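Local structure of glycosylation Associate Protein 2 (6OYC) at residues I198-D209 and I236-K247. The protein probably acts in the Gap123 complex as an accessory Sec component, supporting glycosylation and secretion of a streptococcal surface glycoprotein, with lectin-like sugar binding. Residues are numbered along the deposited sequence; the frame is centred on the assembly and turned at random.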
loop_
_atom_site.group_PDB
_atom_site.type_symbol
_atom_site.label_atom_id
_atom_site.label_comp_id
_atom_site.label_asym_id
_atom_site.label_seq_id
_atom_site.Cartn_x
_atom_site.Cartn_y
_atom_site.Cartn_z
ATOM N N ILE B 198 2.097 28.445 14.014
ATOM C CA ILE B 198 1.402 28.515 12.738
ATOM C C ILE B 198 0.204 27.592 12.789
ATOM O O ILE B 198 0.298 26.464 13.277
ATOM C CB ILE B 198 2.288 28.107 11.552
ATOM C CG1 ILE B 198 3.570 28.899 11.544
ATOM C CG2 ILE B 198 1.532 28.316 10.233
ATOM C CD1 ILE B 198 4.154 28.955 10.158
ATOM N N ASP B 199 -0.907 28.055 12.260
ATOM C CA ASP B 199 -2.033 27.189 11.983
ATOM C C ASP B 199 -2.281 27.238 10.485
ATOM O O ASP B 199 -2.179 28.303 9.867
ATOM C CB ASP B 199 -3.270 27.626 12.782
ATOM C CG ASP B 199 -3.090 27.451 14.300
ATOM O OD1 ASP B 199 -2.072 26.866 14.732
ATOM O OD2 ASP B 199 -3.975 27.886 15.066
ATOM N N ILE B 200 -2.553 26.089 9.889
ATOM C CA ILE B 200 -2.909 26.041 8.480
ATOM C C ILE B 200 -4.283 25.403 8.341
ATOM O O ILE B 200 -4.666 24.515 9.115
ATOM C CB ILE B 200 -1.868 25.290 7.621
ATOM C CG1 ILE B 200 -1.735 23.846 8.075
ATOM C CG2 ILE B 200 -0.512 25.989 7.667
ATOM C CD1 ILE B 200 -0.849 23.022 7.170
ATOM N N ARG B 201 -5.027 25.877 7.337
ATOM C CA ARG B 201 -6.349 25.378 6.994
ATOM C C ARG B 201 -6.419 25.061 5.502
ATOM O O ARG B 201 -6.059 25.889 4.657
ATOM C CB ARG B 201 -7.445 26.384 7.358
ATOM C CG ARG B 201 -8.811 25.941 6.833
ATOM C CD ARG B 201 -9.898 26.978 7.065
ATOM N NE ARG B 201 -10.175 27.137 8.486
ATOM C CZ ARG B 201 -10.597 28.259 9.060
ATOM N NH1 ARG B 201 -10.817 29.353 8.342
ATOM N NH2 ARG B 201 -10.799 28.277 10.367
ATOM N N LEU B 202 -6.914 23.878 5.187
ATOM C CA LEU B 202 -7.137 23.453 3.817
ATOM C C LEU B 202 -8.614 23.623 3.482
ATOM O O LEU B 202 -9.473 23.105 4.200
ATOM C CB LEU B 202 -6.723 21.991 3.663
ATOM C CG LEU B 202 -6.129 21.501 2.359
ATOM C CD1 LEU B 202 -4.901 22.328 1.995
ATOM C CD2 LEU B 202 -5.782 20.035 2.513
ATOM N N VAL B 203 -8.910 24.345 2.403
ATOM C CA VAL B 203 -10.272 24.485 1.897
ATOM C C VAL B 203 -10.388 23.691 0.603
ATOM O O VAL B 203 -9.554 23.822 -0.300
ATOM C CB VAL B 203 -10.662 25.959 1.695
ATOM C CG1 VAL B 203 -12.026 26.056 1.057
ATOM C CG2 VAL B 203 -10.631 26.688 3.027
ATOM N N ILE B 204 -11.396 22.835 0.534
ATOM C CA ILE B 204 -11.562 21.881 -0.547
ATOM C C ILE B 204 -12.954 22.109 -1.109
ATOM O O ILE B 204 -13.942 21.966 -0.380
ATOM C CB ILE B 204 -11.385 20.433 -0.045
ATOM C CG1 ILE B 204 -10.004 20.288 0.584
ATOM C CG2 ILE B 204 -11.568 19.398 -1.178
ATOM C CD1 ILE B 204 -9.869 19.113 1.457
ATOM N N SER B 205 -13.024 22.476 -2.392
ATOM C CA SER B 205 -14.268 22.843 -3.071
ATOM C C SER B 205 -14.596 21.836 -4.176
ATOM O O SER B 205 -13.776 21.594 -5.074
ATOM C CB SER B 205 -14.172 24.258 -3.673
ATOM O OG SER B 205 -13.778 25.241 -2.721
ATOM N N LEU B 206 -15.809 21.286 -4.138
ATOM C CA LEU B 206 -16.253 20.305 -5.127
ATOM C C LEU B 206 -16.974 21.013 -6.278
ATOM O O LEU B 206 -18.105 21.491 -6.119
ATOM C CB LEU B 206 -17.157 19.271 -4.469
ATOM C CG LEU B 206 -17.778 18.210 -5.383
ATOM C CD1 LEU B 206 -16.702 17.473 -6.183
ATOM C CD2 LEU B 206 -18.611 17.238 -4.530
ATOM N N ILE B 207 -16.325 21.068 -7.441
ATOM C CA ILE B 207 -16.907 21.639 -8.655
ATOM C C ILE B 207 -17.687 20.539 -9.374
ATOM O O ILE B 207 -17.113 19.509 -9.736
ATOM C CB ILE B 207 -15.812 22.235 -9.567
ATOM C CG1 ILE B 207 -15.028 23.335 -8.831
ATOM C CG2 ILE B 207 -16.411 22.774 -10.884
ATOM C CD1 ILE B 207 -13.523 23.317 -9.099
ATOM N N VAL B 208 -18.988 20.764 -9.592
ATOM C CA VAL B 208 -19.845 19.723 -10.166
ATOM C C VAL B 208 -19.374 19.357 -11.558
ATOM O O VAL B 208 -19.025 20.226 -12.371
ATOM C CB VAL B 208 -21.318 20.167 -10.222
ATOM C CG1 VAL B 208 -22.168 19.133 -10.988
ATOM C CG2 VAL B 208 -21.854 20.376 -8.842
ATOM N N ASP B 209 -19.402 18.066 -11.853
ATOM C CA ASP B 209 -18.961 17.581 -13.147
ATOM C C ASP B 209 -19.625 18.328 -14.298
ATOM O O ASP B 209 -20.839 18.530 -14.306
ATOM C CB ASP B 209 -19.264 16.099 -13.255
ATOM C CG ASP B 209 -18.132 15.349 -13.842
ATOM O OD1 ASP B 209 -17.617 15.787 -14.909
ATOM O OD2 ASP B 209 -17.750 14.335 -13.215
ATOM N N ILE B 236 -22.435 13.531 -5.381
ATOM C CA ILE B 236 -22.185 14.411 -6.513
ATOM C C ILE B 236 -20.817 14.093 -7.092
ATOM O O ILE B 236 -19.831 13.978 -6.356
ATOM C CB ILE B 236 -22.261 15.881 -6.084
ATOM C CG1 ILE B 236 -23.695 16.238 -5.696
ATOM C CG2 ILE B 236 -21.751 16.764 -7.188
ATOM C CD1 ILE B 236 -23.791 17.226 -4.522
ATOM N N SER B 237 -20.754 13.950 -8.402
ATOM C CA SER B 237 -19.505 13.721 -9.107
ATOM C C SER B 237 -18.938 15.047 -9.638
ATOM O O SER B 237 -19.686 15.921 -10.101
ATOM C CB SER B 237 -19.759 12.735 -10.248
ATOM O OG SER B 237 -18.551 12.208 -10.745
ATOM N N GLY B 238 -17.616 15.197 -9.573
ATOM C CA GLY B 238 -16.964 16.384 -10.104
ATOM C C GLY B 238 -15.457 16.397 -9.937
ATOM O O GLY B 238 -14.796 15.368 -10.125
ATOM N N SER B 239 -14.888 17.552 -9.586
ATOM C CA SER B 239 -13.471 17.599 -9.265
ATOM C C SER B 239 -13.248 18.620 -8.163
ATOM O O SER B 239 -14.105 19.469 -7.888
ATOM C CB SER B 239 -12.604 17.923 -10.487
ATOM O OG SER B 239 -12.971 19.148 -11.084
ATOM N N LEU B 240 -12.091 18.511 -7.520
ATOM C CA LEU B 240 -11.765 19.309 -6.352
ATOM C C LEU B 240 -10.801 20.431 -6.712
ATOM O O LEU B 240 -9.839 20.221 -7.452
ATOM C CB LEU B 240 -11.118 18.450 -5.270
ATOM C CG LEU B 240 -11.922 17.297 -4.700
ATOM C CD1 LEU B 240 -11.108 16.631 -3.583
ATOM C CD2 LEU B 240 -13.285 17.810 -4.207
ATOM N N ALA B 241 -11.052 21.613 -6.160
ATOM C CA ALA B 241 -10.061 22.679 -6.079
ATOM C C ALA B 241 -9.581 22.799 -4.638
ATOM O O ALA B 241 -10.386 22.744 -3.702
ATOM C CB ALA B 241 -10.639 24.011 -6.550
ATOM N N VAL B 242 -8.271 22.948 -4.453
ATOM C CA VAL B 242 -7.666 22.902 -3.125
ATOM C C VAL B 242 -6.941 24.208 -2.883
ATOM O O VAL B 242 -6.122 24.619 -3.715
ATOM C CB VAL B 242 -6.699 21.712 -2.980
ATOM C CG1 VAL B 242 -6.040 21.725 -1.600
ATOM C CG2 VAL B 242 -7.440 20.425 -3.196
ATOM N N LYS B 243 -7.268 24.869 -1.759
ATOM C CA LYS B 243 -6.632 26.099 -1.296
ATOM C C LYS B 243 -6.110 25.898 0.124
ATOM O O LYS B 243 -6.719 25.189 0.926
ATOM C CB LYS B 243 -7.618 27.289 -1.305
ATOM C CG LYS B 243 -8.218 27.604 -2.668
ATOM C CD LYS B 243 -9.661 28.097 -2.565
ATOM C CE LYS B 243 -10.672 26.949 -2.681
ATOM N NZ LYS B 243 -12.034 27.476 -3.049
ATOM N N LEU B 244 -4.990 26.530 0.447
ATOM C CA LEU B 244 -4.444 26.483 1.798
ATOM C C LEU B 244 -4.399 27.898 2.376
ATOM O O LEU B 244 -3.975 28.836 1.700
ATOM C CB LEU B 244 -3.057 25.830 1.809
ATOM C CG LEU B 244 -2.312 25.663 3.145
ATOM C CD1 LEU B 244 -1.307 24.576 3.052
ATOM C CD2 LEU B 244 -1.556 26.911 3.473
ATOM N N PHE B 245 -4.887 28.046 3.604
ATOM C CA PHE B 245 -4.815 29.274 4.382
ATOM C C PHE B 245 -3.897 29.050 5.580
ATOM O O PHE B 245 -3.713 27.916 6.036
ATOM C CB PHE B 245 -6.198 29.711 4.890
ATOM C CG PHE B 245 -7.160 30.089 3.801
ATOM C CD1 PHE B 245 -7.700 29.136 2.965
ATOM C CD2 PHE B 245 -7.556 31.402 3.637
ATOM C CE1 PHE B 245 -8.588 29.503 1.958
ATOM C CE2 PHE B 245 -8.449 31.763 2.640
ATOM C CZ PHE B 245 -8.957 30.811 1.804
ATOM N N ALA B 246 -3.322 30.141 6.079
ATOM C CA ALA B 246 -2.408 30.088 7.206
ATOM C C ALA B 246 -2.556 31.351 8.040
ATOM O O ALA B 246 -3.084 32.372 7.586
ATOM C CB ALA B 246 -0.949 29.941 6.759
ATOM N N LYS B 247 -2.076 31.258 9.273
ATOM C CA LYS B 247 -1.991 32.393 10.174
ATOM C C LYS B 247 -0.870 32.138 11.175
ATOM O O LYS B 247 -0.501 30.989 11.451
ATOM C CB LYS B 247 -3.319 32.643 10.895
ATOM C CG LYS B 247 -3.791 31.506 11.777
ATOM C CD LYS B 247 -4.991 31.973 12.578
ATOM C CE LYS B 247 -5.473 30.941 13.563
ATOM N NZ LYS B 247 -6.485 31.578 14.467
HETATM O O HOH W 1 -15.422 19.416 -12.328
#
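Leu206 packs against Leu240 and Ile236 where strands 198-208 and 238-247 pair as antiparallel neighbours within a five-stranded sheet, the N-to-C directions of the two strand segments 158° apart. The register is unbroken from Asp199 with Lys247 to Ile207 with Ser239: each hydrogen-bonded pair makes two backbone bonds, and the non-hydrogen-bonded pairs between them bring CA-H groups against carbonyl oxygens.

Of all residues here, Leu206 loses the most surface. Its chi1 of 177° carries CG away from the backbone N, and chi2 then turns CD1 toward Leu240 CD2, 4.0 Å away, and CD2 toward Ile236 CG2 at 4.1 Å. Ile204 CG2 continues this apolar face by resting 3.7 Å from Leu240 CD1, and Leu188 of strand 185-195, in another sheet, touches both Ile204 and Leu240, evidence that the two sheets pack together here.

On the reverse face, Lys247 rises beside Asp199 with its chain extended beyond CG, its CE 3.7 Å from Asp199 OD2. The charged ends lie near each other but beyond a salt bridge, an attraction that is probably weak, while Lys247 CG packs on Asp199 CB. Phe245 meets Val203 at one corner of its ring, CE1 lying 3.6 Å from Val203 CG2. Its backbone N bonds to Arg201 O at a nearly straight 177°, while the Arg201 guanidinium turns to Glu222 in a salt bridge.

Farther along, Lys243 bends at chi2 and chi3 and reaches across to strand 198-208, where its NZ donates to Ser205 OG at 2.9 Å; that hydroxyl also hydrogen-bonds Glu218 OE1. Near the far end, a water joins the strands, 3.1 Å from Ile207 O and 2.8 Å from Ser239 OG.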